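PDB 2WNH: 3-phytase from Klebsiella pneumoniae, which probably removes phosphate from phytate (inositol hexakisphosphate), starting at the 3-position, as a member of the histidine acid phosphatase family. Local coordinates for residues E55-R69 with Q99-A112. The protein carries 3 engineered substitutions. Numbering follows the deposited sequence.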
ATOM      1  N   GLU B  55       9.000   9.488 -31.377  1.00 16.48           N
ATOM      2  CA  GLU B  55       8.031   9.444 -30.250  1.00 16.82           C
ATOM      3  C   GLU B  55       8.673   8.859 -28.990  1.00 17.03           C
ATOM      4  O   GLU B  55       9.748   8.249 -29.062  1.00 15.40           O
ATOM      5  CB  GLU B  55       6.746   8.709 -30.646  1.00 17.76           C
ATOM      6  CG  GLU B  55       6.029   9.413 -31.793  1.00 19.92           C
ATOM      7  CD  GLU B  55       4.642   8.873 -32.078  1.00 28.27           C
ATOM      8  OE1 GLU B  55       4.158   7.955 -31.375  1.00 28.40           O
ATOM      9  OE2 GLU B  55       4.021   9.384 -33.033  1.00 31.15           O
ATOM     10  N   LEU B  56       8.054   9.092 -27.824  1.00 15.44           N
ATOM     11  CA  LEU B  56       8.644   8.598 -26.564  1.00 14.70           C
ATOM     12  C   LEU B  56       8.425   7.074 -26.491  1.00 14.32           C
ATOM     13  O   LEU B  56       7.291   6.588 -26.640  1.00 15.30           O
ATOM     14  CB  LEU B  56       7.985   9.265 -25.353  1.00 13.16           C
ATOM     15  CG  LEU B  56       8.490   8.824 -23.963  1.00 12.71           C
ATOM     16  CD1 LEU B  56       9.887   9.345 -23.700  1.00 15.09           C
ATOM     17  CD2 LEU B  56       7.538   9.302 -22.840  1.00 14.94           C
ATOM     18  N   THR B  57       9.498   6.324 -26.258  1.00 14.92           N
ATOM     19  CA  THR B  57       9.357   4.863 -26.185  1.00 14.67           C
ATOM     20  C   THR B  57       8.775   4.460 -24.831  1.00 14.86           C
ATOM     21  O   THR B  57       8.826   5.249 -23.883  1.00 15.33           O
ATOM     22  CB  THR B  57      10.698   4.144 -26.360  1.00 13.92           C
ATOM     23  OG1 THR B  57      11.518   4.341 -25.201  1.00 15.51           O
ATOM     24  CG2 THR B  57      11.433   4.658 -27.612  1.00 12.76           C
ATOM     25  N   GLY B  58       8.262   3.223 -24.741  1.00 14.13           N
ATOM     26  CA  GLY B  58       7.705   2.741 -23.477  1.00 14.04           C
ATOM     27  C   GLY B  58       8.795   2.697 -22.415  1.00 13.07           C
ATOM     28  O   GLY B  58       8.588   3.107 -21.271  1.00 13.67           O
ATOM     29  N   HIS B  59       9.968   2.186 -22.780  1.00 13.12           N
ATOM     30  CA  HIS B  59      11.101   2.153 -21.868  1.00 12.82           C
ATOM     31  C   HIS B  59      11.472   3.585 -21.423  1.00 14.66           C
ATOM     32  O   HIS B  59      11.765   3.850 -20.234  1.00 15.17           O
ATOM     33  CB  HIS B  59      12.275   1.446 -22.558  1.00 14.38           C
ATOM     34  CG  HIS B  59      13.516   1.338 -21.724  1.00 14.04           C
ATOM     35  ND1 HIS B  59      13.923   0.141 -21.171  1.00 13.92           N
ATOM     36  CD2 HIS B  59      14.470   2.250 -21.400  1.00 17.53           C
ATOM     37  CE1 HIS B  59      15.069   0.327 -20.529  1.00 15.23           C
ATOM     38  NE2 HIS B  59      15.422   1.597 -20.656  1.00 15.41           N
ATOM     39  N   GLY B  60      11.412   4.511 -22.379  1.00 13.05           N
ATOM     40  CA  GLY B  60      11.610   5.942 -22.080  1.00 13.06           C
ATOM     41  C   GLY B  60      10.611   6.450 -21.055  1.00 13.08           C
ATOM     42  O   GLY B  60      10.991   7.146 -20.112  1.00 14.37           O
ATOM     43  N   TYR B  61       9.335   6.119 -21.240  1.00 12.98           N
ATOM     44  CA  TYR B  61       8.306   6.533 -20.265  1.00 11.96           C
ATOM     45  C   TYR B  61       8.646   5.948 -18.888  1.00 12.83           C
ATOM     46  O   TYR B  61       8.643   6.674 -17.886  1.00 13.14           O
ATOM     47  CB  TYR B  61       6.940   6.040 -20.731  1.00 12.95           C
ATOM     48  CG  TYR B  61       5.768   6.664 -20.017  1.00 13.61           C
ATOM     49  CD1 TYR B  61       5.369   6.209 -18.757  1.00 12.74           C
ATOM     50  CD2 TYR B  61       5.038   7.707 -20.612  1.00 12.33           C
ATOM     51  CE1 TYR B  61       4.274   6.773 -18.109  1.00 12.47           C
ATOM     52  CE2 TYR B  61       3.935   8.296 -19.950  1.00 12.42           C
ATOM     53  CZ  TYR B  61       3.567   7.798 -18.700  1.00 14.18           C
ATOM     54  OH  TYR B  61       2.513   8.355 -18.029  1.00 14.96           O
ATOM     55  N   ALA B  62       8.939   4.642 -18.837  1.00 13.11           N
ATOM     56  CA  ALA B  62       9.275   3.974 -17.569  1.00 13.23           C
ATOM     57  C   ALA B  62      10.457   4.614 -16.855  1.00 12.44           C
ATOM     58  O   ALA B  62      10.408   4.818 -15.659  1.00 13.51           O
ATOM     59  CB  ALA B  62       9.524   2.484 -17.782  1.00 13.12           C
ATOM     60  N   ALA B  63      11.518   4.952 -17.593  1.00 13.36           N
ATOM     61  CA  ALA B  63      12.671   5.612 -16.988  1.00 12.88           C
ATOM     62  C   ALA B  63      12.326   6.992 -16.429  1.00 13.79           C
ATOM     63  O   ALA B  63      12.821   7.371 -15.372  1.00 13.23           O
ATOM     64  CB  ALA B  63      13.810   5.720 -17.993  1.00 13.91           C
ATOM     65  N   VAL B  64      11.469   7.719 -17.147  1.00 13.11           N
ATOM     66  CA  VAL B  64      11.022   9.047 -16.691  1.00 14.39           C
ATOM     67  C   VAL B  64      10.133   8.912 -15.442  1.00 14.64           C
ATOM     68  O   VAL B  64      10.309   9.661 -14.470  1.00 14.17           O
ATOM     69  CB  VAL B  64      10.370   9.872 -17.824  1.00 14.19           C
ATOM     70  CG1 VAL B  64       9.793  11.181 -17.263  1.00 13.24           C
ATOM     71  CG2 VAL B  64      11.432  10.234 -18.877  1.00 15.53           C
ATOM     72  N   VAL B  65       9.215   7.936 -15.437  1.00 13.58           N
ATOM     73  CA  VAL B  65       8.441   7.663 -14.218  1.00 13.74           C
ATOM     74  C   VAL B  65       9.354   7.435 -13.010  1.00 13.59           C
ATOM     75  O   VAL B  65       9.074   7.959 -11.905  1.00 14.32           O
ATOM     76  CB  VAL B  65       7.478   6.440 -14.390  1.00 13.91           C
ATOM     77  CG1 VAL B  65       6.867   5.965 -13.013  1.00 15.68           C
ATOM     78  CG2 VAL B  65       6.330   6.770 -15.390  1.00 14.35           C
ATOM     79  N   ASN B  66      10.434   6.668 -13.200  1.00 13.40           N
ATOM     80  CA  ASN B  66      11.352   6.360 -12.070  1.00 14.63           C
ATOM     81  C   ASN B  66      11.952   7.637 -11.478  1.00 15.11           C
ATOM     82  O   ASN B  66      11.980   7.842 -10.262  1.00 14.88           O
ATOM     83  CB  ASN B  66      12.496   5.434 -12.497  1.00 15.23           C
ATOM     84  CG  ASN B  66      12.045   3.994 -12.792  1.00 17.77           C
ATOM     85  OD1 ASN B  66      12.745   3.261 -13.490  1.00 22.81           O
ATOM     86  ND2 ASN B  66      10.912   3.595 -12.273  1.00 16.55           N
ATOM     87  N   LYS B  67      12.409   8.521 -12.349  1.00 12.70           N
ATOM     88  CA  LYS B  67      12.941   9.805 -11.899  1.00 14.33           C
ATOM     89  C   LYS B  67      11.847  10.664 -11.221  1.00 13.33           C
ATOM     90  O   LYS B  67      12.083  11.214 -10.134  1.00 13.75           O
ATOM     91  CB  LYS B  67      13.592  10.512 -13.103  1.00 14.06           C
ATOM     92  CG  LYS B  67      14.297  11.850 -12.784  1.00 18.29           C
ATOM     93  CD  LYS B  67      13.326  12.982 -12.923  1.00 18.50           C
ATOM     94  CE  LYS B  67      14.025  14.338 -12.856  1.00 19.73           C
ATOM     95  NZ  LYS B  67      12.958  15.356 -13.209  1.00 18.09           N
ATOM     96  N   GLY B  68      10.665  10.760 -11.843  1.00 14.10           N
ATOM     97  CA  GLY B  68       9.549  11.535 -11.288  1.00 14.47           C
ATOM     98  C   GLY B  68       9.123  11.014  -9.905  1.00 13.54           C
ATOM     99  O   GLY B  68       8.798  11.794  -9.005  1.00 13.57           O
ATOM    100  N   ARG B  69       9.119   9.705  -9.740  1.00 13.39           N
ATOM    101  CA  ARG B  69       8.691   9.102  -8.465  1.00 14.18           C
ATOM    102  C   ARG B  69       9.639   9.487  -7.342  1.00 14.32           C
ATOM    103  O   ARG B  69       9.201   9.949  -6.279  1.00 14.76           O
ATOM    104  CB  ARG B  69       8.630   7.570  -8.566  0.70 15.07           C
ATOM    105  CG  ARG B  69       8.238   6.893  -7.239  0.70 18.04           C
ATOM    106  CD  ARG B  69       8.233   5.363  -7.311  0.70 24.91           C
ATOM    107  NE  ARG B  69       7.522   4.778  -8.462  0.70 28.12           N
ATOM    108  CZ  ARG B  69       6.320   5.138  -8.908  0.70 33.40           C
ATOM    109  NH1 ARG B  69       5.654   6.156  -8.359  0.70 28.85           N
ATOM    110  NH2 ARG B  69       5.800   4.500  -9.957  0.70 30.01           N
ATOM    111  N   GLN B  99       4.555  15.045 -29.422  1.00 18.53           N
ATOM    112  CA  GLN B  99       4.166  13.845 -28.672  1.00 17.53           C
ATOM    113  C   GLN B  99       5.228  13.489 -27.606  1.00 16.93           C
ATOM    114  O   GLN B  99       4.871  13.187 -26.462  1.00 15.12           O
ATOM    115  CB  GLN B  99       3.969  12.656 -29.630  1.00 18.75           C
ATOM    116  CG  GLN B  99       3.260  11.435 -29.002  1.00 20.12           C
ATOM    117  CD  GLN B  99       4.212  10.502 -28.240  1.00 20.35           C
ATOM    118  OE1 GLN B  99       5.437  10.640 -28.295  1.00 19.33           O
ATOM    119  NE2 GLN B  99       3.639   9.561 -27.503  1.00 19.79           N
ATOM    120  N   ARG B 100       6.500  13.504 -27.995  1.00 15.18           N
ATOM    121  CA  ARG B 100       7.584  13.005 -27.105  1.00 14.44           C
ATOM    122  C   ARG B 100       7.681  13.811 -25.803  1.00 16.06           C
ATOM    123  O   ARG B 100       7.956  13.256 -24.741  1.00 13.87           O
ATOM    124  CB  ARG B 100       8.960  12.867 -27.814  1.00 16.40           C
ATOM    125  CG  ARG B 100       9.530  14.129 -28.438  1.00 15.89           C
ATOM    126  CD  ARG B 100      10.882  13.798 -29.039  1.00 18.09           C
ATOM    127  NE  ARG B 100      11.409  14.896 -29.854  1.00 18.96           N
ATOM    128  CZ  ARG B 100      11.248  14.988 -31.173  1.00 23.08           C
ATOM    129  NH1 ARG B 100      10.550  14.078 -31.836  1.00 20.03           N
ATOM    130  NH2 ARG B 100      11.747  16.019 -31.826  1.00 22.20           N
ATOM    131  N   THR B 101       7.452  15.110 -25.911  1.00 14.01           N
ATOM    132  CA  THR B 101       7.501  16.016 -24.762  1.00 14.94           C
ATOM    133  C   THR B 101       6.198  15.968 -23.955  1.00 13.92           C
ATOM    134  O   THR B 101       6.250  15.985 -22.733  1.00 13.84           O
ATOM    135  CB  THR B 101       7.833  17.464 -25.212  1.00 14.60           C
ATOM    136  OG1 THR B 101       7.108  17.741 -26.419  1.00 15.91           O
ATOM    137  CG2 THR B 101       9.291  17.591 -25.511  1.00 15.59           C
ATOM    138  N   ARG B 102       5.037  15.903 -24.610  1.00 13.24           N
ATOM    139  CA  ARG B 102       3.776  15.696 -23.876  1.00 13.13           C
ATOM    140  C   ARG B 102       3.836  14.393 -23.059  1.00 13.69           C
ATOM    141  O   ARG B 102       3.493  14.373 -21.865  1.00 14.22           O
ATOM    142  CB  ARG B 102       2.573  15.703 -24.824  1.00 15.22           C
ATOM    143  CG  ARG B 102       2.286  17.108 -25.380  1.00 15.63           C
ATOM    144  CD  ARG B 102       1.039  17.079 -26.263  1.00 22.33           C
ATOM    145  NE  ARG B 102       1.231  16.350 -27.508  1.00 26.66           N
ATOM    146  CZ  ARG B 102       0.495  15.311 -27.911  1.00 31.30           C
ATOM    147  NH1 ARG B 102      -0.507  14.852 -27.163  1.00 31.76           N
ATOM    148  NH2 ARG B 102       0.768  14.727 -29.077  1.00 33.70           N
ATOM    149  N   ALA B 103       4.299  13.309 -23.685  1.00 13.92           N
ATOM    150  CA  ALA B 103       4.268  12.017 -22.994  1.00 14.82           C
ATOM    151  C   ALA B 103       5.292  12.011 -21.842  1.00 14.71           C
ATOM    152  O   ALA B 103       5.036  11.430 -20.787  1.00 15.21           O
ATOM    153  CB  ALA B 103       4.534  10.883 -23.969  1.00 14.20           C
ATOM    154  N   THR B 104       6.428  12.666 -22.031  1.00 14.81           N
ATOM    155  CA  THR B 104       7.435  12.784 -20.972  1.00 13.34           C
ATOM    156  C   THR B 104       6.884  13.569 -19.762  1.00 13.83           C
ATOM    157  O   THR B 104       7.065  13.172 -18.583  1.00 12.39           O
ATOM    158  CB  THR B 104       8.718  13.466 -21.498  1.00 14.53           C
ATOM    159  OG1 THR B 104       9.328  12.604 -22.466  1.00 14.71           O
ATOM    160  CG2 THR B 104       9.698  13.739 -20.363  1.00 14.43           C
ATOM    161  N   ALA B 105       6.199  14.668 -20.058  1.00 13.61           N
ATOM    162  CA  ALA B 105       5.541  15.456 -19.011  1.00 12.98           C
ATOM    163  C   ALA B 105       4.521  14.594 -18.248  1.00 13.28           C
ATOM    164  O   ALA B 105       4.480  14.648 -17.023  1.00 12.67           O
ATOM    165  CB  ALA B 105       4.873  16.674 -19.624  1.00 11.80           C
ATOM    166  N   GLN B 106       3.689  13.839 -18.967  1.00 14.02           N
ATOM    167  CA  GLN B 106       2.777  12.885 -18.308  1.00 13.76           C
ATOM    168  C   GLN B 106       3.530  11.892 -17.413  1.00 14.56           C
ATOM    169  O   GLN B 106       3.136  11.681 -16.259  1.00 13.19           O
ATOM    170  CB  GLN B 106       1.935  12.133 -19.348  1.00 14.85           C
ATOM    171  CG  GLN B 106       0.941  13.042 -20.095  1.00 15.27           C
ATOM    172  CD  GLN B 106       0.186  12.274 -21.142  1.00 20.23           C
ATOM    173  OE1 GLN B 106      -1.029  12.476 -21.350  1.00 23.09           O
ATOM    174  NE2 GLN B 106       0.882  11.378 -21.799  1.00 15.64           N
ATOM    175  N   ALA B 107       4.622  11.319 -17.925  1.00 13.75           N
ATOM    176  CA  ALA B 107       5.427  10.358 -17.149  1.00 13.80           C
ATOM    177  C   ALA B 107       5.957  10.949 -15.852  1.00 13.21           C
ATOM    178  O   ALA B 107       5.948  10.266 -14.813  1.00 13.52           O
ATOM    179  CB  ALA B 107       6.573   9.781 -18.000  1.00 13.67           C
ATOM    180  N   LEU B 108       6.411  12.207 -15.881  1.00 13.44           N
ATOM    181  CA  LEU B 108       6.977  12.806 -14.675  1.00 12.58           C
ATOM    182  C   LEU B 108       5.940  12.947 -13.578  1.00 12.96           C
ATOM    183  O   LEU B 108       6.249  12.613 -12.434  1.00 14.23           O
ATOM    184  CB  LEU B 108       7.560  14.200 -14.957  1.00 13.51           C
ATOM    185  CG  LEU B 108       8.926  14.121 -15.654  1.00 13.61           C
ATOM    186  CD1 LEU B 108       9.383  15.477 -16.244  1.00 13.91           C
ATOM    187  CD2 LEU B 108      10.024  13.609 -14.699  1.00 14.45           C
ATOM    188  N   VAL B 109       4.724  13.390 -13.923  1.00 12.48           N
ATOM    189  CA  VAL B 109       3.683  13.572 -12.882  1.00 13.30           C
ATOM    190  C   VAL B 109       3.005  12.247 -12.503  1.00 14.11           C
ATOM    191  O   VAL B 109       2.555  12.074 -11.363  1.00 14.16           O
ATOM    192  CB  VAL B 109       2.668  14.695 -13.220  1.00 13.57           C
ATOM    193  CG1 VAL B 109       3.351  16.053 -13.116  1.00 15.02           C
ATOM    194  CG2 VAL B 109       2.055  14.484 -14.619  1.00 15.47           C
ATOM    195  N   ASP B 110       2.955  11.315 -13.459  1.00 13.68           N
ATOM    196  CA  ASP B 110       2.541   9.911 -13.217  1.00 13.68           C
ATOM    197  C   ASP B 110       3.397   9.288 -12.095  1.00 13.85           C
ATOM    198  O   ASP B 110       2.871   8.662 -11.176  1.00 14.13           O
ATOM    199  CB  ASP B 110       2.725   9.123 -14.541  1.00 12.51           C
ATOM    200  CG  ASP B 110       1.847   7.863 -14.646  1.00 15.81           C
ATOM    201  OD1 ASP B 110       1.071   7.508 -13.731  1.00 13.85           O
ATOM    202  OD2 ASP B 110       1.942   7.214 -15.712  1.00 16.12           O
ATOM    203  N   GLY B 111       4.711   9.510 -12.146  1.00 13.15           N
ATOM    204  CA  GLY B 111       5.632   9.036 -11.114  1.00 13.53           C
ATOM    205  C   GLY B 111       5.550   9.849  -9.828  1.00 13.15           C
ATOM    206  O   GLY B 111       5.493   9.299  -8.709  1.00 13.19           O
ATOM    207  N   ALA B 112       5.569  11.169  -9.978  1.00 12.44           N
ATOM    208  CA  ALA B 112       5.649  12.065  -8.804  1.00 11.93           C
ATOM    209  C   ALA B 112       4.403  12.021  -7.942  1.00 11.96           C
ATOM    210  O   ALA B 112       4.509  12.202  -6.735  1.00 14.85           O
ATOM    211  CB  ALA B 112       5.960  13.517  -9.222  1.00 13.38           C
TER
HETATM  212  O   HOH W   1       3.552   6.139  -9.877  1.00 15.29           O
HETATM  213  O   HOH W   2       6.378   9.693  -5.962  1.00 18.96           O
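Tyr61 lays one face of its ring over Ala107, whose CB sits 3.5 Å from the ring centroid and almost on the ring normal, a CH-pi contact. The ring is a knob in the hole formed by Ala103, Gln106, Ala107 and Asp110. Its CG is anti to the backbone N (chi1 -166°), which swings the hydroxyl out to Asp110. There Tyr61 OH donates to Asp110 OD2 at 2.6 Å, on the anti side of a carboxylate turned steeply against the ring. His59 of the second subunit also bonds Asp110 OD2, so the interface with that subunit meets this helix pair here.

Val64 CG1 presses tightly on Leu108 CG at 3.5 Å and also touches Ala107 CB. At the N-terminal end, Leu56 CD2 meets Ala103 CB at 3.6 Å. Leu56 N donates to Gln99 OE1 at 3.1 Å, nearly straight and on a carbonyl lone pair. The Gln99 amide stacks on the Glu55 carboxylate, their planes 23° apart. Glu55 OE2 also bonds His52 of the second subunit.

At the other end, Gly68 and Gly111, with no side chains in the way, let the backbones close up: the CA atoms of Arg69 and Gly111 are 4.0 Å apart. Arg69 CA and Gly111 O form a CA-H...O contact. The axes of helix segments 58-69 and 99-112 come within 6.6 Å and cross at -45°.

The two helices lie side by side on the central sheet of the histidine phosphatase fold: Ala105 and Val109 pack on strand 91-95, Leu108 on strand 284-289, and Lys67 pairs with Glu21 of strand 14-24.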